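Local coordinates for inactive dihydroorotase-like domain (Chaetomium thermophilum, PDB 5NNL), which is an inactive member of the dihydroorotase-like family, built on the alpha/beta-barrel fold of the amidohydrolase superfamily, at residues G96-F102 / K126-A132; F119-K124 / L143-R149. One frame throughout, in Å; residues are numbered along the deposited sequence.

Interaction 1: G96-F102 / K126-A132; sequences GSLFIPF and KPIITDA
Leu98 O receives the backbone N of Ile129 at 2.7 Å, the central rung between strands 98-100 and 128-130, neighbouring parallel strands of an alpha/beta barrel. Leu98 N to Pro127 O before it and Ile100 N to Ile129 O after it (2.8 Å) complete the ladder. Beyond Ile100 a side chain takes over: the hydroxyl OG1 of Thr130, set anti to its own backbone N (chi1 177°), donates to Ile100 O at 2.9 Å. OG1 also accepts from Ala132 N, closing an ST turn at the strand end. On the sheet face of Leu98, Ile128 and Ile100, CD1 of Ile100 meets CG2 of Ile128 at 3.6 Å. Helix 111-121 covers this face through Val115 and Phe119. Phe99 and Ile129 occupy the other face, and the Phe99 ring reaches across to Asp131, just past the neighbouring strand; Asp131 OD2 lies at the ring edge, 3.7 Å from Phe99 CZ, with ring and carboxylate planes 63° apart. Flanking strands 73-79 and 151-153 join through the backbone, Phe99 to Ile78 and Ile128 to His152. A water bridges the ends, accepting from Phe102 N at 2.9 Å and donating to Asp131 OD1 at 2.8 Å.

Interaction 2: F119-K124 / L143-R149; sequences FDAWPK and LASLHNR
Lys124 NZ donates to Asn148 O at 3.1 Å, arriving tilted from the carbonyl plane, while Arg149 reaches back, the two long side chains running antiparallel with Lys124 CG beside Arg149 CB. Arg149 NH1 makes a weak, bent bond to Pro123 O (3.1 Å, 122° at the hydrogen) and a firmer link through a water that accepts from NH1 at 2.7 Å and donates to Trp122 O. Lys124 O sits over one face of the guanidinium, and NH1 lies at the edge of the Trp122 indole. Outside the pair, Lys126 O receives both Arg149 NH2 and Trp122 NE1, which holds the two flat groups near one another. The aliphatic part of the arginine borders Phe119, whose CE2 touches Arg149 CD at 3.7 Å, with ring and guanidinium planes 78° apart. One face of the Phe119 ring takes Leu143 CB in a CH-pi contact, 4.1 Å from the centroid and almost on the normal. Phe119 CB lies over a face of the His147 imidazole. CG of His147 stands opposite its carbonyl carbon (chi1 -64°), which brings the ring to helix 111-121, where Glu116 OE1 bonds NE2. Asn148, with positive phi, closes helix 134-146 in a Schellman motif. The whole joins the C-terminal ends of two successive outer helices of an alpha/beta barrel, each giving way to the loop that leads into its next strand.

The centres of interactions 1 and 2 lie about 12 Å apart, and their segments alternate along the chain: strand 98-100, the end of helix 111-121, strand 128-130, then the end of helix 134-146. Interaction 1 is the buried strand pairing of a beta-alpha-beta unit; interaction 2, farther from the chain centre and partly buried, joins the end of that unit's helix to the end of the next helix, 134-146. They meet directly: Ile128 CD1 packs 3.3 Å from Arg149 NH1, and Trp122 packs against Leu98, with Trp122 CE2 at 3.5 Å from Leu98 CB. Strand layer and helix layer of the barrel wall are thus knit together where the helices finish and the strands begin.

Interaction 1: G96-F102 / K126-A132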
loop_
_atom_site.group_PDB
_atom_site.type_symbol
_atom_site.label_atom_id
_atom_site.label_comp_id
_atom_site.label_asym_id
_atom_site.label_seq_id
_atom_site.Cartn_x
_atom_site.Cartn_y
_atom_site.Cartn_z
ATOM N N GLY A 96 -11.612 6.983 2.166
ATOM C CA GLY A 96 -11.641 5.848 3.066
ATOM C C GLY A 96 -10.626 5.923 4.190
ATOM O O GLY A 96 -10.577 5.025 5.037
ATOM N N SER A 97 -9.814 6.978 4.220
ATOM C CA SER A 97 -8.746 7.055 5.209
ATOM C C SER A 97 -8.108 8.436 5.180
ATOM O O SER A 97 -8.154 9.141 4.168
ATOM C CB SER A 97 -7.676 5.999 4.945
ATOM O OG SER A 97 -6.983 6.307 3.750
ATOM N N LEU A 98 -7.476 8.790 6.297
ATOM C CA LEU A 98 -6.692 10.013 6.410
ATOM C C LEU A 98 -5.217 9.662 6.528
ATOM O O LEU A 98 -4.829 8.875 7.398
ATOM C CB LEU A 98 -7.128 10.836 7.624
ATOM C CG LEU A 98 -6.243 12.036 7.979
ATOM C CD1 LEU A 98 -6.214 13.022 6.827
ATOM C CD2 LEU A 98 -6.730 12.712 9.253
ATOM N N PHE A 99 -4.400 10.254 5.662
ATOM C CA PHE A 99 -2.958 10.068 5.689
ATOM C C PHE A 99 -2.293 11.279 6.340
ATOM O O PHE A 99 -2.497 12.415 5.897
ATOM C CB PHE A 99 -2.414 9.860 4.276
ATOM C CG PHE A 99 -0.927 9.655 4.223
ATOM C CD1 PHE A 99 -0.337 8.582 4.872
ATOM C CD2 PHE A 99 -0.120 10.530 3.519
ATOM C CE1 PHE A 99 1.032 8.391 4.821
ATOM C CE2 PHE A 99 1.249 10.344 3.466
ATOM C CZ PHE A 99 1.825 9.275 4.118
ATOM N N ILE A 100 -1.505 11.028 7.372
ATOM C CA ILE A 100 -0.813 12.081 8.116
ATOM C C ILE A 100 0.682 11.880 7.953
ATOM O O ILE A 100 1.303 11.102 8.683
ATOM C CB ILE A 100 -1.210 12.077 9.603
ATOM C CG1 ILE A 100 -2.725 12.214 9.750
ATOM C CG2 ILE A 100 -0.494 13.216 10.324
ATOM C CD1 ILE A 100 -3.217 12.198 11.182
ATOM N N PRO A 101 1.316 12.578 7.013
ATOM C CA PRO A 101 2.774 12.654 7.001
ATOM C C PRO A 101 3.250 13.858 7.798
ATOM O O PRO A 101 2.572 14.882 7.895
ATOM C CB PRO A 101 3.087 12.813 5.509
ATOM C CG PRO A 101 1.923 13.665 5.004
ATOM C CD PRO A 101 0.726 13.340 5.893
ATOM N N PHE A 102 4.437 13.726 8.383
ATOM C CA PHE A 102 4.969 14.799 9.214
ATOM C C PHE A 102 5.824 15.798 8.441
ATOM O O PHE A 102 6.133 16.868 8.979
ATOM C CB PHE A 102 5.779 14.214 10.370
ATOM C CG PHE A 102 4.950 13.878 11.575
ATOM C CD1 PHE A 102 5.002 14.673 12.705
ATOM C CD2 PHE A 102 4.112 12.777 11.572
ATOM C CE1 PHE A 102 4.245 14.372 13.815
ATOM C CE2 PHE A 102 3.348 12.469 12.680
ATOM C CZ PHE A 102 3.415 13.268 13.805
ATOM N N LYS A 126 -13.102 6.165 11.344
ATOM C CA LYS A 126 -12.544 6.181 9.997
ATOM C C LYS A 126 -11.025 6.059 10.070
ATOM O O LYS A 126 -10.389 6.804 10.830
ATOM C CB LYS A 126 -12.936 7.467 9.278
ATOM C CG LYS A 126 -12.974 7.357 7.755
ATOM C CD LYS A 126 -14.062 8.240 7.145
ATOM C CE LYS A 126 -14.980 7.455 6.210
ATOM N NZ LYS A 126 -14.333 7.143 4.903
ATOM N N PRO A 127 -10.402 5.148 9.319
ATOM C CA PRO A 127 -8.974 4.869 9.530
ATOM C C PRO A 127 -8.080 6.091 9.367
ATOM O O PRO A 127 -8.337 6.981 8.552
ATOM C CB PRO A 127 -8.660 3.815 8.462
ATOM C CG PRO A 127 -9.959 3.157 8.192
ATOM C CD PRO A 127 -10.993 4.233 8.325
ATOM N N ILE A 128 -7.003 6.107 10.156
ATOM C CA ILE A 128 -5.916 7.071 10.026
ATOM C C ILE A 128 -4.623 6.304 9.791
ATOM O O ILE A 128 -4.341 5.318 10.480
ATOM C CB ILE A 128 -5.787 7.974 11.272
ATOM C CG1 ILE A 128 -7.051 8.823 11.439
ATOM C CG2 ILE A 128 -4.546 8.868 11.162
ATOM C CD1 ILE A 128 -7.071 9.691 12.693
ATOM N N ILE A 129 -3.830 6.773 8.832
ATOM C CA ILE A 129 -2.600 6.109 8.424
ATOM C C ILE A 129 -1.479 7.142 8.411
ATOM O O ILE A 129 -1.686 8.289 8.005
ATOM C CB ILE A 129 -2.755 5.430 7.043
ATOM C CG1 ILE A 129 -1.395 5.000 6.484
ATOM C CG2 ILE A 129 -3.457 6.356 6.066
ATOM C CD1 ILE A 129 -1.487 4.148 5.225
ATOM N N THR A 130 -0.296 6.735 8.869
ATOM C CA THR A 130 0.850 7.626 8.952
ATOM C C THR A 130 2.117 6.885 8.554
ATOM O O THR A 130 2.215 5.665 8.702
ATOM C CB THR A 130 1.029 8.199 10.367
ATOM O OG1 THR A 130 2.207 9.010 10.408
ATOM C CG2 THR A 130 1.142 7.079 11.403
ATOM N N ASP A 131 3.091 7.642 8.044
ATOM C CA ASP A 131 4.436 7.135 7.807
ATOM C C ASP A 131 5.444 7.726 8.790
ATOM O O ASP A 131 6.648 7.742 8.508
ATOM C CB ASP A 131 4.868 7.414 6.365
ATOM C CG ASP A 131 4.929 8.895 6.043
ATOM O OD1 ASP A 131 4.514 9.715 6.890
ATOM O OD2 ASP A 131 5.398 9.238 4.939
ATOM N N ALA A 132 4.972 8.204 9.941
ATOM C CA ALA A 132 5.846 8.834 10.922
ATOM C C ALA A 132 6.922 7.861 11.392
ATOM O O ALA A 132 6.720 6.644 11.423
ATOM C CB ALA A 132 5.031 9.325 12.121
HETATM O O HOH W 1 6.045 11.366 8.635
#

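Interaction 2: F119-K124 / L143-R149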
loop_
_atom_site.group_PDB
_atom_site.type_symbol
_atom_site.label_atom_id
_atom_site.label_comp_id
_atom_site.label_asym_id
_atom_site.label_seq_id
_atom_site.Cartn_x
_atom_site.Cartn_y
_atom_site.Cartn_z
ATOM N N PHE A 119 -6.961 14.801 14.593
ATOM C CA PHE A 119 -7.549 13.816 15.495
ATOM C C PHE A 119 -8.857 14.313 16.102
ATOM O O PHE A 119 -9.749 13.508 16.398
ATOM C CB PHE A 119 -6.558 13.454 16.600
ATOM C CG PHE A 119 -5.665 12.304 16.256
ATOM C CD1 PHE A 119 -4.599 12.473 15.393
ATOM C CD2 PHE A 119 -5.890 11.056 16.801
ATOM C CE1 PHE A 119 -3.775 11.418 15.078
ATOM C CE2 PHE A 119 -5.073 9.995 16.493
ATOM C CZ PHE A 119 -4.011 10.173 15.630
ATOM N N ASP A 120 -8.986 15.628 16.306
ATOM C CA ASP A 120 -10.234 16.203 16.802
ATOM C C ASP A 120 -11.303 16.320 15.717
ATOM O O ASP A 120 -12.497 16.199 16.015
ATOM C CB ASP A 120 -9.970 17.587 17.401
ATOM C CG ASP A 120 -9.033 17.539 18.589
ATOM O OD1 ASP A 120 -9.021 16.512 19.299
ATOM O OD2 ASP A 120 -8.309 18.530 18.815
ATOM N N ALA A 121 -10.903 16.560 14.467
ATOM C CA ALA A 121 -11.836 16.829 13.379
ATOM C C ALA A 121 -12.191 15.593 12.559
ATOM O O ALA A 121 -13.167 15.631 11.802
ATOM C CB ALA A 121 -11.247 17.892 12.447
ATOM N N TRP A 122 -11.438 14.504 12.692
ATOM C CA TRP A 122 -11.629 13.342 11.832
ATOM C C TRP A 122 -12.475 12.284 12.537
ATOM O O TRP A 122 -12.307 12.063 13.739
ATOM C CB TRP A 122 -10.272 12.750 11.445
ATOM C CG TRP A 122 -10.322 11.609 10.470
ATOM C CD1 TRP A 122 -10.217 10.282 10.761
ATOM C CD2 TRP A 122 -10.469 11.697 9.045
ATOM N NE1 TRP A 122 -10.290 9.537 9.609
ATOM C CE2 TRP A 122 -10.448 10.382 8.542
ATOM C CE3 TRP A 122 -10.617 12.759 8.150
ATOM C CZ2 TRP A 122 -10.574 10.101 7.182
ATOM C CZ3 TRP A 122 -10.741 12.479 6.798
ATOM C CH2 TRP A 122 -10.718 11.160 6.329
ATOM N N PRO A 123 -13.403 11.618 11.842
ATOM C CA PRO A 123 -14.256 10.630 12.520
ATOM C C PRO A 123 -13.440 9.542 13.206
ATOM O O PRO A 123 -12.461 9.031 12.659
ATOM C CB PRO A 123 -15.112 10.061 11.382
ATOM C CG PRO A 123 -15.140 11.139 10.361
ATOM C CD PRO A 123 -13.805 11.818 10.438
ATOM N N LYS A 124 -13.876 9.174 14.416
ATOM C CA LYS A 124 -13.102 8.252 15.242
ATOM C C LYS A 124 -13.047 6.851 14.650
ATOM O O LYS A 124 -12.078 6.120 14.887
ATOM C CB LYS A 124 -13.685 8.195 16.655
ATOM C CG LYS A 124 -13.001 7.176 17.564
ATOM C CD LYS A 124 -13.268 7.464 19.040
ATOM C CE LYS A 124 -14.151 6.408 19.694
ATOM N NZ LYS A 124 -13.356 5.291 20.270
ATOM N N LEU A 143 -1.148 10.283 20.706
ATOM C CA LEU A 143 -2.459 10.853 20.419
ATOM C C LEU A 143 -3.497 9.758 20.206
ATOM O O LEU A 143 -4.613 9.837 20.733
ATOM C CB LEU A 143 -2.369 11.772 19.201
ATOM C CG LEU A 143 -1.504 13.018 19.414
ATOM C CD1 LEU A 143 -1.345 13.817 18.132
ATOM C CD2 LEU A 143 -2.078 13.902 20.506
ATOM N N ALA A 144 -3.146 8.718 19.445
ATOM C CA ALA A 144 -4.072 7.606 19.258
ATOM C C ALA A 144 -4.468 6.998 20.595
ATOM O O ALA A 144 -5.636 6.652 20.808
ATOM C CB ALA A 144 -3.448 6.545 18.352
ATOM N N SER A 145 -3.506 6.868 21.514
ATOM C CA SER A 145 -3.808 6.343 22.842
ATOM C C SER A 145 -4.681 7.306 23.637
ATOM O O SER A 145 -5.600 6.879 24.346
ATOM C CB SER A 145 -2.514 6.060 23.604
ATOM O OG SER A 145 -2.800 5.619 24.920
ATOM N N LEU A 146 -4.412 8.609 23.535
ATOM C CA LEU A 146 -5.166 9.582 24.316
ATOM C C LEU A 146 -6.581 9.762 23.785
ATOM O O LEU A 146 -7.480 10.132 24.544
ATOM C CB LEU A 146 -4.434 10.925 24.337
ATOM C CG LEU A 146 -3.111 10.959 25.115
ATOM C CD1 LEU A 146 -2.453 12.323 24.995
ATOM C CD2 LEU A 146 -3.318 10.612 26.578
ATOM N N HIS A 147 -6.805 9.523 22.499
ATOM C CA HIS A 147 -8.153 9.546 21.952
ATOM C C HIS A 147 -8.780 8.161 21.898
ATOM O O HIS A 147 -9.911 8.026 21.422
ATOM C CB HIS A 147 -8.145 10.167 20.555
ATOM C CG HIS A 147 -7.718 11.601 20.540
ATOM N ND1 HIS A 147 -8.613 12.646 20.613
ATOM C CD2 HIS A 147 -6.488 12.163 20.470
ATOM C CE1 HIS A 147 -7.954 13.790 20.583
ATOM N NE2 HIS A 147 -6.663 13.525 20.495
ATOM N N ASN A 148 -8.074 7.142 22.382
ATOM C CA ASN A 148 -8.555 5.762 22.375
ATOM C C ASN A 148 -9.158 5.394 21.021
ATOM O O ASN A 148 -10.299 4.939 20.920
ATOM C CB ASN A 148 -9.565 5.528 23.494
ATOM C CG ASN A 148 -9.900 4.062 23.666
ATOM O OD1 ASN A 148 -9.026 3.198 23.607
ATOM N ND2 ASN A 148 -11.172 3.773 23.856
ATOM N N ARG A 149 -8.374 5.598 19.967
ATOM C CA ARG A 149 -8.773 5.236 18.616
ATOM C C ARG A 149 -7.613 4.516 17.934
ATOM O O ARG A 149 -6.532 4.347 18.508
ATOM C CB ARG A 149 -9.223 6.471 17.822
ATOM C CG ARG A 149 -8.148 7.532 17.586
ATOM C CD ARG A 149 -8.310 8.142 16.208
ATOM N NE ARG A 149 -8.196 7.113 15.175
ATOM C CZ ARG A 149 -8.884 7.093 14.036
ATOM N NH1 ARG A 149 -9.760 8.049 13.754
ATOM N NH2 ARG A 149 -8.700 6.100 13.176
HETATM O O HOH W 2 -10.328 10.506 14.673
#